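Side-chain contacts in arsenate Reductase (Corynebacterium glutamicum, PDB 3T38), which probably reduces arsenate to arsenite in a thioredoxin-dependent reaction, using a low molecular weight tyrosine phosphatase fold: residues 19-22 with 23-27; 99-102 with 103-107; 122-125 with 126-129; 167-170 with 171-174; 201-204 with 205-208. All coordinates share one frame; numbering follows the deposited sequence.

Contact 1 (19-22 with 23-27); sequences NELA and LTYQG
Thr24 turns its OG1 back beside its own backbone N, with chi1 at -64°, and this rotation brings the hydroxyl over the carbonyl of Glu20 one turn earlier in helix 10-24. Two donors then grip a single acceptor: Thr24 OG1 donates to Glu20 O at 2.9 Å, while Thr24 N reaches the same Glu20 O at 3.1 Å. They arrive from opposite faces of the carbonyl plane, both tilted out of it, so the backbone bond and the hydroxyl bond do not compete for the same space. A hydroxyl folded onto the i-4 carbonyl in this way is a familiar means of satisfying serine and threonine within helices.

One residue on, Tyr25 is the first to leave helical backbone angles, yet its N still makes the straightest bond of the group, to Leu21 O at 2.9 Å with an N-H...O angle of 171°. Leu21 O also lies at the edge of the Tyr25 ring, in its plane. The two side chains run next to each other in the same direction, touching lightly where Leu21 CD1 meets Tyr25 CE2 at 4.2 Å. Along another side of the helix, one turn apart, Asn19 OD1 lies 3.5 Å from Leu23 CD1, an oblique meeting at the exposed surface.

The exposed carboxylate of Glu20 pairs with Arg16 earlier in the helix. On the inner side, Leu21 packs on Lys64 and Leu67 of helix 55-73 and on Ile34 of helix 31-49, and Tyr25 rests on the same Leu67 and Ile34, joining the end of helix 10-24 to both of these neighbouring helices.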
loop_
_atom_site.group_PDB
_atom_site.type_symbol
_atom_site.label_atom_id
_atom_site.label_comp_id
_atom_site.label_asym_id
_atom_site.label_seq_id
_atom_site.Cartn_x
_atom_site.Cartn_y
_atom_site.Cartn_z
ATOM N N ASN A 19 5.408 19.177 5.343
ATOM C CA ASN A 19 5.260 20.442 6.084
ATOM C C ASN A 19 4.220 21.274 5.363
ATOM O O ASN A 19 3.172 21.596 5.922
ATOM C CB ASN A 19 6.613 21.189 6.249
ATOM C CG ASN A 19 6.461 22.594 6.916
ATOM O OD1 ASN A 19 5.342 23.102 7.085
ATOM N ND2 ASN A 19 7.602 23.222 7.286
ATOM N N GLU A 20 4.477 21.527 4.085
ATOM C CA GLU A 20 3.542 22.234 3.227
ATOM C C GLU A 20 2.118 21.657 3.219
ATOM O O GLU A 20 1.148 22.376 3.260
ATOM C CB GLU A 20 4.169 22.444 1.834
ATOM C CG GLU A 20 5.008 23.789 1.827
ATOM C CD GLU A 20 6.310 23.826 0.960
ATOM O OE1 GLU A 20 6.576 22.892 0.149
ATOM O OE2 GLU A 20 7.062 24.832 1.103
ATOM N N LEU A 21 1.994 20.333 3.194
ATOM C CA LEU A 21 0.692 19.700 3.184
ATOM C C LEU A 21 0.035 19.792 4.568
ATOM O O LEU A 21 -1.165 19.955 4.665
ATOM C CB LEU A 21 0.885 18.250 2.839
ATOM C CG LEU A 21 0.026 17.611 1.770
ATOM C CD1 LEU A 21 -0.482 18.554 0.644
ATOM C CD2 LEU A 21 0.830 16.421 1.236
ATOM N N ALA A 22 0.839 19.627 5.628
ATOM C CA ALA A 22 0.373 19.850 6.989
ATOM C C ALA A 22 -0.369 21.170 7.002
ATOM O O ALA A 22 -1.487 21.250 7.474
ATOM C CB ALA A 22 1.535 19.893 7.982
ATOM N N LEU A 23 0.243 22.200 6.453
ATOM C CA LEU A 23 -0.301 23.561 6.645
ATOM C C LEU A 23 -1.520 23.767 5.749
ATOM O O LEU A 23 -2.415 24.478 6.102
ATOM C CB LEU A 23 0.763 24.592 6.369
ATOM C CG LEU A 23 2.008 24.605 7.247
ATOM C CD1 LEU A 23 2.960 25.692 6.727
ATOM C CD2 LEU A 23 1.608 24.924 8.706
ATOM N N THR A 24 -1.577 23.039 4.628
ATOM C CA THR A 24 -2.675 23.164 3.680
ATOM C C THR A 24 -3.935 22.493 4.207
ATOM O O THR A 24 -5.017 23.041 4.099
ATOM C CB THR A 24 -2.286 22.582 2.342
ATOM O OG1 THR A 24 -1.218 23.375 1.831
ATOM C CG2 THR A 24 -3.464 22.657 1.371
ATOM N N TYR A 25 -3.760 21.320 4.799
ATOM C CA TYR A 25 -4.825 20.569 5.427
ATOM C C TYR A 25 -5.000 20.790 6.926
ATOM O O TYR A 25 -5.443 19.886 7.652
ATOM C CB TYR A 25 -4.572 19.096 5.164
ATOM C CG TYR A 25 -5.048 18.747 3.785
ATOM C CD1 TYR A 25 -6.404 18.541 3.557
ATOM C CD2 TYR A 25 -4.147 18.684 2.693
ATOM C CE1 TYR A 25 -6.864 18.253 2.302
ATOM C CE2 TYR A 25 -4.593 18.420 1.445
ATOM C CZ TYR A 25 -5.964 18.194 1.260
ATOM O OH TYR A 25 -6.458 17.919 0.045
ATOM N N GLN A 26 -4.638 21.982 7.382
ATOM C CA GLN A 26 -4.735 22.358 8.789
ATOM C C GLN A 26 -6.195 22.679 9.094
ATOM O O GLN A 26 -6.830 23.443 8.363
ATOM C CB GLN A 26 -3.872 23.605 9.044
ATOM C CG GLN A 26 -3.287 23.738 10.453
ATOM C CD GLN A 26 -4.334 24.041 11.502
ATOM O OE1 GLN A 26 -5.414 24.581 11.206
ATOM N NE2 GLN A 26 -4.022 23.712 12.753
ATOM N N GLY A 27 -6.710 22.121 10.188
ATOM C CA GLY A 27 -8.125 22.252 10.537
ATOM C C GLY A 27 -8.911 21.062 10.001
ATOM O O GLY A 27 -9.982 20.754 10.513
#

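Contact 2 (99-102 with 103-107); sequences SALL and SHYAG
The last two turns of helix 94-106, the crossover helix of the beta-alpha-beta unit formed with strands 83-88 and 111-116, carry this contact. A bridging water joins Ser99 to Ser103 on one side: it sits 2.6 Å from Ser99 OG and 2.6 Å from Ser103 OG, and also gives a weak bond to Ser99 O. Ser103 holds its hydroxyl beside the backbone N (chi1 -53°), which turns OG back toward the preceding turn and the water. Ser99 O meanwhile accepts the regular helical bond from Ser103 N.

The apolar contacts lie elsewhere round the helix. Leu102 CD1 meets Ala106 CB at 4.1 Å, and the Tyr105 ring reaches back along the helix until its CE2 stands 4.3 Å from Leu101 CB. His104 CD2 lies over one face of that ring, 3.6 Å above its plane and displaced toward the rim. Gly107 leaves helical angles with positive phi, and its N still bonds to Ser103 O at 2.7 Å.

The phenol hydroxyl of Tyr105 is hydrogen-bonded to Asp198 of helix 190-211, and the same helix presents Trp205 to both Tyr105 and Ala106. Leu102 instead faces the sheet, packing on Val84 and Phe86 of strand 83-88 and on Val112 of strand 111-116.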
loop_
_atom_site.group_PDB
_atom_site.type_symbol
_atom_site.label_atom_id
_atom_site.label_comp_id
_atom_site.label_asym_id
_atom_site.label_seq_id
_atom_site.Cartn_x
_atom_site.Cartn_y
_atom_site.Cartn_z
ATOM N N SER A 99 -10.435 5.134 -17.169
ATOM C CA SER A 99 -10.389 6.386 -16.468
ATOM C C SER A 99 -10.192 7.561 -17.420
ATOM O O SER A 99 -10.813 8.628 -17.230
ATOM C CB SER A 99 -9.238 6.369 -15.415
ATOM O OG SER A 99 -9.049 7.679 -14.860
ATOM N N ALA A 100 -9.300 7.395 -18.407
ATOM C CA ALA A 100 -8.979 8.493 -19.318
ATOM C C ALA A 100 -10.124 8.760 -20.293
ATOM O O ALA A 100 -10.348 9.902 -20.675
ATOM C CB ALA A 100 -7.608 8.259 -20.067
ATOM N N LEU A 101 -10.874 7.719 -20.655
ATOM C CA LEU A 101 -11.996 7.878 -21.588
ATOM C C LEU A 101 -13.088 8.649 -20.820
ATOM O O LEU A 101 -13.629 9.653 -21.299
ATOM C CB LEU A 101 -12.436 6.509 -22.175
ATOM C CG LEU A 101 -11.518 5.849 -23.259
ATOM C CD1 LEU A 101 -11.895 4.400 -23.738
ATOM C CD2 LEU A 101 -11.499 6.713 -24.531
ATOM N N LEU A 102 -13.362 8.262 -19.588
ATOM C CA LEU A 102 -14.420 9.004 -18.861
ATOM C C LEU A 102 -14.051 10.469 -18.627
ATOM O O LEU A 102 -14.883 11.347 -18.816
ATOM C CB LEU A 102 -14.862 8.260 -17.555
ATOM C CG LEU A 102 -15.952 8.890 -16.680
ATOM C CD1 LEU A 102 -17.232 9.149 -17.467
ATOM C CD2 LEU A 102 -16.268 8.022 -15.452
ATOM N N SER A 103 -12.816 10.762 -18.256
ATOM C CA SER A 103 -12.417 12.173 -18.097
ATOM C C SER A 103 -12.553 12.939 -19.382
ATOM O O SER A 103 -12.932 14.104 -19.377
ATOM C CB SER A 103 -10.980 12.326 -17.524
ATOM O OG SER A 103 -10.867 11.549 -16.316
ATOM N N HIS A 104 -12.238 12.264 -20.484
ATOM C CA HIS A 104 -12.271 12.839 -21.817
ATOM C C HIS A 104 -13.725 13.213 -22.242
ATOM O O HIS A 104 -13.934 14.313 -22.781
ATOM C CB HIS A 104 -11.610 11.859 -22.782
ATOM C CG HIS A 104 -11.894 12.105 -24.227
ATOM N ND1 HIS A 104 -11.150 12.977 -24.997
ATOM C CD2 HIS A 104 -12.786 11.524 -25.070
ATOM C CE1 HIS A 104 -11.607 12.964 -26.240
ATOM N NE2 HIS A 104 -12.591 12.080 -26.315
ATOM N N TYR A 105 -14.717 12.346 -21.981
ATOM C CA TYR A 105 -16.140 12.719 -22.245
ATOM C C TYR A 105 -16.638 13.702 -21.228
ATOM O O TYR A 105 -17.295 14.603 -21.566
ATOM C CB TYR A 105 -17.070 11.478 -22.311
ATOM C CG TYR A 105 -16.631 10.478 -23.394
ATOM C CD1 TYR A 105 -16.482 10.885 -24.681
ATOM C CD2 TYR A 105 -16.354 9.166 -23.104
ATOM C CE1 TYR A 105 -16.067 10.029 -25.671
ATOM C CE2 TYR A 105 -15.881 8.273 -24.099
ATOM C CZ TYR A 105 -15.758 8.718 -25.383
ATOM O OH TYR A 105 -15.336 7.902 -26.454
ATOM N N ALA A 106 -16.287 13.541 -19.965
ATOM C CA ALA A 106 -16.986 14.249 -18.862
ATOM C C ALA A 106 -16.294 15.532 -18.405
ATOM O O ALA A 106 -16.936 16.432 -17.919
ATOM C CB ALA A 106 -17.200 13.257 -17.646
ATOM N N GLY A 107 -14.971 15.619 -18.559
ATOM C CA GLY A 107 -14.202 16.782 -18.089
ATOM C C GLY A 107 -14.364 16.964 -16.584
ATOM O O GLY A 107 -14.305 16.014 -15.838
HETATM O O HOH W 1 -8.835 10.136 -15.640
#

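Contact 3 (122-125 with 126-129); sequences EIHP and LVLE
His124 O accepts the backbone bond of Leu128 N at 3.2 Å, nearly straight and in the carbonyl plane, and Val127 N stands 3.1 Å from the same oxygen. The histidine ring takes the amide of Leu126, two residues on: ND1 accepts from Leu126 N at 3.1 Å, with the donor lying exactly in the ring plane. With CG anti to the backbone N (chi1 -164°), the imidazole swings forward beside Leu126, whose CB lies 3.5 Å from His124 ND1. Accepting this bond requires ND1 to carry no proton, so any ring proton would probably sit on NE2. Pro125 O then takes up Glu129 N at 2.9 Å, continuing the helical bonding.

Beside the capping bond, Ile123 crosses Leu128 at about a right angle. Its CG2 lies 3.4 Å from Leu128 CD1, closer than usual for two methyl carbons, although the unstaggered torsions modelled for Leu128 leave this doubtful; CG2 also meets Val127 CB. His124 CB adds a contact of 3.6 Å with Val127 CG2. Ile123 packs on Gln96 and Val127 on Ile97, both of helix 94-106. The whole is a side-chain N-cap joined by a hydrophobic staple between Ile123 and Leu128 at the start of helix 125-133.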
loop_
_atom_site.group_PDB
_atom_site.type_symbol
_atom_site.label_atom_id
_atom_site.label_comp_id
_atom_site.label_asym_id
_atom_site.label_seq_id
_atom_site.Cartn_x
_atom_site.Cartn_y
_atom_site.Cartn_z
ATOM N N GLU A 122 4.863 1.053 -14.746
ATOM C CA GLU A 122 4.445 2.106 -15.677
ATOM C C GLU A 122 3.225 1.676 -16.497
ATOM O O GLU A 122 2.908 0.489 -16.612
ATOM C CB GLU A 122 5.582 2.506 -16.632
ATOM C CG GLU A 122 6.822 3.167 -15.987
ATOM C CD GLU A 122 7.776 3.731 -17.046
ATOM O OE1 GLU A 122 7.413 3.688 -18.245
ATOM O OE2 GLU A 122 8.890 4.210 -16.707
ATOM N N ILE A 123 2.530 2.661 -17.045
ATOM C CA ILE A 123 1.425 2.411 -17.936
ATOM C C ILE A 123 1.959 1.579 -19.144
ATOM O O ILE A 123 3.066 1.769 -19.583
ATOM C CB ILE A 123 0.845 3.736 -18.504
ATOM C CG1 ILE A 123 0.503 4.770 -17.415
ATOM C CG2 ILE A 123 -0.344 3.473 -19.417
ATOM C CD1 ILE A 123 -0.230 4.268 -16.271
ATOM N N HIS A 124 1.126 0.698 -19.683
ATOM C CA HIS A 124 1.458 -0.018 -20.910
ATOM C C HIS A 124 1.722 1.037 -22.025
ATOM O O HIS A 124 0.911 1.907 -22.271
ATOM C CB HIS A 124 0.281 -0.935 -21.270
ATOM C CG HIS A 124 0.613 -1.990 -22.270
ATOM N ND1 HIS A 124 1.064 -1.700 -23.545
ATOM C CD2 HIS A 124 0.555 -3.339 -22.184
ATOM C CE1 HIS A 124 1.266 -2.826 -24.201
ATOM N NE2 HIS A 124 0.968 -3.834 -23.399
ATOM N N PRO A 125 2.892 0.980 -22.660
ATOM C CA PRO A 125 3.271 1.905 -23.726
ATOM C C PRO A 125 2.287 1.980 -24.889
ATOM O O PRO A 125 2.061 3.065 -25.422
ATOM C CB PRO A 125 4.597 1.312 -24.237
ATOM C CG PRO A 125 5.151 0.584 -23.164
ATOM C CD PRO A 125 4.019 0.128 -22.249
ATOM N N LEU A 126 1.713 0.844 -25.284
ATOM C CA LEU A 126 0.664 0.824 -26.320
ATOM C C LEU A 126 -0.629 1.545 -25.897
ATOM O O LEU A 126 -1.307 2.179 -26.723
ATOM C CB LEU A 126 0.347 -0.600 -26.775
ATOM C CG LEU A 126 0.949 -1.147 -28.063
ATOM C CD1 LEU A 126 0.226 -0.609 -29.338
ATOM C CD2 LEU A 126 2.500 -0.928 -28.154
ATOM N N VAL A 127 -1.015 1.421 -24.645
ATOM C CA VAL A 127 -2.103 2.264 -24.119
ATOM C C VAL A 127 -1.804 3.751 -24.357
ATOM O O VAL A 127 -2.590 4.470 -24.962
ATOM C CB VAL A 127 -2.351 1.990 -22.607
ATOM C CG1 VAL A 127 -3.391 2.963 -22.046
ATOM C CG2 VAL A 127 -2.777 0.561 -22.420
ATOM N N LEU A 128 -0.648 4.191 -23.918
ATOM C CA LEU A 128 -0.219 5.552 -24.125
ATOM C C LEU A 128 -0.299 5.935 -25.603
ATOM O O LEU A 128 -0.920 6.950 -25.939
ATOM C CB LEU A 128 1.230 5.731 -23.638
ATOM C CG LEU A 128 1.631 6.367 -22.287
ATOM C CD1 LEU A 128 0.613 6.205 -21.179
ATOM C CD2 LEU A 128 3.035 5.908 -21.806
ATOM N N GLU A 129 0.330 5.138 -26.473
ATOM C CA GLU A 129 0.337 5.424 -27.899
ATOM C C GLU A 129 -1.076 5.470 -28.547
ATOM O O GLU A 129 -1.366 6.433 -29.270
ATOM C CB GLU A 129 1.317 4.509 -28.678
ATOM C CG GLU A 129 1.231 4.681 -30.245
ATOM C CD GLU A 129 2.242 3.826 -31.041
ATOM O OE1 GLU A 129 2.969 3.004 -30.438
ATOM O OE2 GLU A 129 2.335 4.002 -32.285
#

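Contact 4 (167-170 with 171-174); sequences PMYP and GKHY
Tyr174, at the start of strand 173-176, one of the two outer strands of the parallel sheet, reaches back across the turn before it and forms a Met-aromatic contact with Met168, modelled as selenomethionine. The selenium lies over one face of the Tyr174 ring, 3.9 Å from its centroid and 19° off the ring normal, displaced toward the CD2-CE2 rim; the bend at chi2 (60°), with chi1 at -134°, brings it there, while chi3 only directs the terminal CE. Tyr169 O lies at the ring edge, in its plane, 3.2 Å from Tyr174 CE1. The phenol oxygen completes the tight part of the contact: it accepts from Tyr169 N at 2.9 Å and gives a weak bond to Pro167 O at 2.8 Å. One hydroxyl thus holds two backbone groups of the incoming loop, which fixes the position of the ring against 167-170.

The outer side is looser. Pro170 and Gly171 form the exposed bend, where the positive phi of Gly171 suits a glycine. Lys172 runs back over the turn to Tyr169, but its ammonium group passes beyond and is held by the carbonyl oxygens of Arg152 and Ser154. The hydroxyl of Tyr169 bonds to Asp148, and its side chain packs on Phe39 of the second subunit, so the loop also meets the dimer partner. Where the lysine chain bends at chi4, it stays close to the tyrosine before turning off: Lys172 CE rests 3.5 Å from Tyr169 CB.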
loop_
_atom_site.group_PDB
_atom_site.type_symbol
_atom_site.label_atom_id
_atom_site.label_comp_id
_atom_site.label_asym_id
_atom_site.label_seq_id
_atom_site.Cartn_x
_atom_site.Cartn_y
_atom_site.Cartn_z
ATOM N N PRO A 167 -13.155 -3.587 -0.640
ATOM C CA PRO A 167 -14.258 -3.679 0.337
ATOM C C PRO A 167 -15.560 -3.088 -0.191
ATOM O O PRO A 167 -15.561 -2.130 -0.972
ATOM C CB PRO A 167 -13.743 -2.892 1.573
ATOM C CG PRO A 167 -12.525 -2.118 1.095
ATOM C CD PRO A 167 -11.942 -3.036 -0.021
HETATM N N MSE A 168 -16.649 -3.674 0.253
HETATM C CA MSE A 168 -17.977 -3.365 -0.225
HETATM C C MSE A 168 -18.740 -2.345 0.646
HETATM O O MSE A 168 -19.565 -2.747 1.431
HETATM C CB MSE A 168 -18.747 -4.677 -0.237
HETATM C CG MSE A 168 -19.527 -4.891 -1.486
HETATM SE SE MSE A 168 -18.417 -4.938 -3.105
HETATM C CE MSE A 168 -18.535 -6.898 -3.419
ATOM N N TYR A 169 -18.490 -1.042 0.489
ATOM C CA TYR A 169 -19.193 -0.017 1.290
ATOM C C TYR A 169 -20.594 0.287 0.769
ATOM O O TYR A 169 -20.789 0.399 -0.442
ATOM C CB TYR A 169 -18.393 1.310 1.385
ATOM C CG TYR A 169 -17.072 1.217 2.115
ATOM C CD1 TYR A 169 -17.030 1.129 3.501
ATOM C CD2 TYR A 169 -15.879 1.176 1.423
ATOM C CE1 TYR A 169 -15.828 1.026 4.178
ATOM C CE2 TYR A 169 -14.653 1.082 2.093
ATOM C CZ TYR A 169 -14.635 1.006 3.467
ATOM O OH TYR A 169 -13.437 0.898 4.139
ATOM N N PRO A 170 -21.573 0.452 1.685
ATOM C CA PRO A 170 -22.911 0.964 1.285
ATOM C C PRO A 170 -22.857 2.412 0.810
ATOM O O PRO A 170 -21.926 3.149 1.182
ATOM C CB PRO A 170 -23.747 0.871 2.569
ATOM C CG PRO A 170 -22.777 0.765 3.651
ATOM C CD PRO A 170 -21.527 0.110 3.118
ATOM N N GLY A 171 -23.854 2.815 0.026
ATOM C CA GLY A 171 -23.993 4.200 -0.433
ATOM C C GLY A 171 -23.370 4.391 -1.803
ATOM O O GLY A 171 -23.121 5.526 -2.218
ATOM N N LYS A 172 -23.112 3.284 -2.514
ATOM C CA LYS A 172 -22.302 3.299 -3.712
ATOM C C LYS A 172 -22.782 2.317 -4.791
ATOM O O LYS A 172 -23.280 1.239 -4.470
ATOM C CB LYS A 172 -20.854 2.909 -3.361
ATOM C CG LYS A 172 -20.160 3.774 -2.338
ATOM C CD LYS A 172 -18.696 3.351 -2.090
ATOM C CE LYS A 172 -18.198 4.073 -0.780
ATOM N NZ LYS A 172 -18.235 5.512 -1.044
ATOM N N HIS A 173 -22.512 2.666 -6.057
ATOM C CA HIS A 173 -22.709 1.753 -7.212
ATOM C C HIS A 173 -21.482 0.909 -7.527
ATOM O O HIS A 173 -20.505 1.400 -8.024
ATOM C CB HIS A 173 -23.233 2.527 -8.462
ATOM C CG HIS A 173 -24.392 3.400 -8.133
ATOM N ND1 HIS A 173 -25.633 2.887 -7.836
ATOM C CD2 HIS A 173 -24.480 4.740 -7.933
ATOM C CE1 HIS A 173 -26.448 3.872 -7.503
ATOM N NE2 HIS A 173 -25.774 5.008 -7.558
ATOM N N TYR A 174 -21.537 -0.358 -7.181
ATOM C CA TYR A 174 -20.518 -1.318 -7.585
ATOM C C TYR A 174 -20.917 -1.991 -8.921
ATOM O O TYR A 174 -21.945 -2.667 -9.033
ATOM C CB TYR A 174 -20.283 -2.347 -6.466
ATOM C CG TYR A 174 -19.539 -1.779 -5.279
ATOM C CD1 TYR A 174 -20.198 -1.087 -4.260
ATOM C CD2 TYR A 174 -18.162 -1.930 -5.182
ATOM C CE1 TYR A 174 -19.482 -0.568 -3.160
ATOM C CE2 TYR A 174 -17.445 -1.435 -4.100
ATOM C CZ TYR A 174 -18.115 -0.742 -3.103
ATOM O OH TYR A 174 -17.365 -0.253 -2.057
#

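Contact 5 (201-204 with 205-208); sequences IREL and WKSI
Residues 201-208 form two regular turns of helix 190-211, in which the amides of Trp205, Lys206, Ser207 and Ile208 bond in succession to the carbonyls of Ile201, Arg202, Glu203 and Leu204; the Trp205 N to Ile201 O bond measures 2.8 Å. Leu204 and Ile208 carry the apolar contact and cross at a slant: Leu204 CG meets Ile208 CD1 at 3.8 Å, and Leu204 CD1 meets Ile208 CG1 at 3.9 Å. Leu204 extends CG away from its backbone N (chi1 168°), whereas Ile208 folds CG1 back beside its own N (chi1 -63°), and these different rotations bring the two branches together.

On the exposed side the aliphatic part of Lys206 follows the helix backward, with CG 3.4 Å from Arg202 O. Glu203 curls at chi2, yet its OE2 remains 5.4 Å from Lys206 NZ, so the opposite charges are not in contact and any attraction between them is probably weak.

The Trp205 indole packs on Ser109 and Val110, just before strand 111-116, and Ile201 and Leu204 pack on Trp177. Leu204 and Ile208 face the sheet, both touching Tyr156 of strand 156-159, with Leu204 also on Phe86 and Ile208 on Val84 of strand 83-88.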
loop_
_atom_site.group_PDB
_atom_site.type_symbol
_atom_site.label_atom_id
_atom_site.label_comp_id
_atom_site.label_asym_id
_atom_site.label_seq_id
_atom_site.Cartn_x
_atom_site.Cartn_y
_atom_site.Cartn_z
ATOM N N ILE A 201 -17.844 2.887 -21.439
ATOM C CA ILE A 201 -17.658 4.197 -20.841
ATOM C C ILE A 201 -18.757 5.146 -21.361
ATOM O O ILE A 201 -19.316 5.937 -20.592
ATOM C CB ILE A 201 -16.219 4.777 -21.156
ATOM C CG1 ILE A 201 -15.154 3.996 -20.417
ATOM C CG2 ILE A 201 -16.123 6.302 -20.842
ATOM C CD1 ILE A 201 -15.252 4.158 -18.854
ATOM N N ARG A 202 -19.068 5.067 -22.660
ATOM C CA ARG A 202 -20.168 5.885 -23.206
ATOM C C ARG A 202 -21.497 5.692 -22.502
ATOM O O ARG A 202 -22.145 6.671 -22.171
ATOM C CB ARG A 202 -20.322 5.735 -24.709
ATOM C CG ARG A 202 -19.109 6.233 -25.475
ATOM C CD ARG A 202 -19.257 5.781 -26.919
ATOM N NE ARG A 202 -18.159 6.236 -27.750
ATOM C CZ ARG A 202 -18.105 7.437 -28.320
ATOM N NH1 ARG A 202 -19.073 8.316 -28.142
ATOM N NH2 ARG A 202 -17.060 7.753 -29.066
ATOM N N GLU A 203 -21.867 4.440 -22.238
ATOM C CA GLU A 203 -23.130 4.140 -21.561
ATOM C C GLU A 203 -23.066 4.573 -20.117
ATOM O O GLU A 203 -24.035 5.082 -19.595
ATOM C CB GLU A 203 -23.496 2.660 -21.632
ATOM C CG GLU A 203 -23.758 2.168 -23.045
ATOM C CD GLU A 203 -24.726 3.082 -23.855
ATOM O OE1 GLU A 203 -25.856 3.392 -23.353
ATOM O OE2 GLU A 203 -24.344 3.475 -25.005
ATOM N N LEU A 204 -21.906 4.390 -19.488
ATOM C CA LEU A 204 -21.759 4.757 -18.120
ATOM C C LEU A 204 -21.926 6.277 -17.988
ATOM O O LEU A 204 -22.682 6.702 -17.134
ATOM C CB LEU A 204 -20.416 4.304 -17.543
ATOM C CG LEU A 204 -20.067 4.918 -16.180
ATOM C CD1 LEU A 204 -21.013 4.403 -15.064
ATOM C CD2 LEU A 204 -18.629 4.649 -15.788
ATOM N N TRP A 205 -21.263 7.058 -18.854
ATOM C CA TRP A 205 -21.374 8.523 -18.864
ATOM C C TRP A 205 -22.808 9.021 -19.161
ATOM O O TRP A 205 -23.347 9.894 -18.456
ATOM C CB TRP A 205 -20.339 9.107 -19.839
ATOM C CG TRP A 205 -20.410 10.612 -20.106
ATOM C CD1 TRP A 205 -20.398 11.237 -21.332
ATOM C CD2 TRP A 205 -20.530 11.648 -19.128
ATOM N NE1 TRP A 205 -20.475 12.592 -21.159
ATOM C CE2 TRP A 205 -20.558 12.871 -19.817
ATOM C CE3 TRP A 205 -20.630 11.654 -17.722
ATOM C CZ2 TRP A 205 -20.676 14.109 -19.151
ATOM C CZ3 TRP A 205 -20.730 12.877 -17.053
ATOM C CH2 TRP A 205 -20.751 14.092 -17.772
ATOM N N LYS A 206 -23.450 8.432 -20.164
ATOM C CA LYS A 206 -24.866 8.723 -20.378
ATOM C C LYS A 206 -25.629 8.447 -19.102
ATOM O O LYS A 206 -26.404 9.284 -18.642
ATOM C CB LYS A 206 -25.439 7.960 -21.585
ATOM C CG LYS A 206 -24.912 8.460 -22.985
ATOM C CD LYS A 206 -25.111 7.398 -24.141
ATOM C CE LYS A 206 -24.793 7.941 -25.532
ATOM N NZ LYS A 206 -26.058 8.397 -26.277
ATOM N N SER A 207 -25.369 7.301 -18.481
ATOM C CA SER A 207 -26.132 6.948 -17.282
ATOM C C SER A 207 -25.878 7.885 -16.079
ATOM O O SER A 207 -26.824 8.296 -15.398
ATOM C CB SER A 207 -25.953 5.474 -16.943
ATOM O OG SER A 207 -26.250 5.254 -15.600
ATOM N N ILE A 208 -24.613 8.228 -15.843
ATOM C CA ILE A 208 -24.256 9.176 -14.839
ATOM C C ILE A 208 -24.935 10.525 -15.027
ATOM O O ILE A 208 -25.503 11.035 -14.079
ATOM C CB ILE A 208 -22.696 9.384 -14.781
ATOM C CG1 ILE A 208 -21.986 8.086 -14.375
ATOM C CG2 ILE A 208 -22.335 10.608 -13.900
ATOM C CD1 ILE A 208 -20.446 8.211 -14.328
#

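Overall arrangement
All five contacts are local and follow in series along the chain, none nesting in or crossing another. Contact 1 finishes helix 10-24 in the N-terminal helical region, its centre about 30 Å or more from those of the others. Contact 2 closes the end of helix 94-106, contact 3 starts helix 125-133 after the loop from strand 111-116, and contact 4 closes the turn entering edge strand 173-176. Contact 5 lies on the final helix, 190-211. Only contacts 2 and 5 touch, their centres about 10 Å apart, which joins helix 94-106 to helix 190-211. Contacts 3 and 4 lie on opposite sides of the chain's centre.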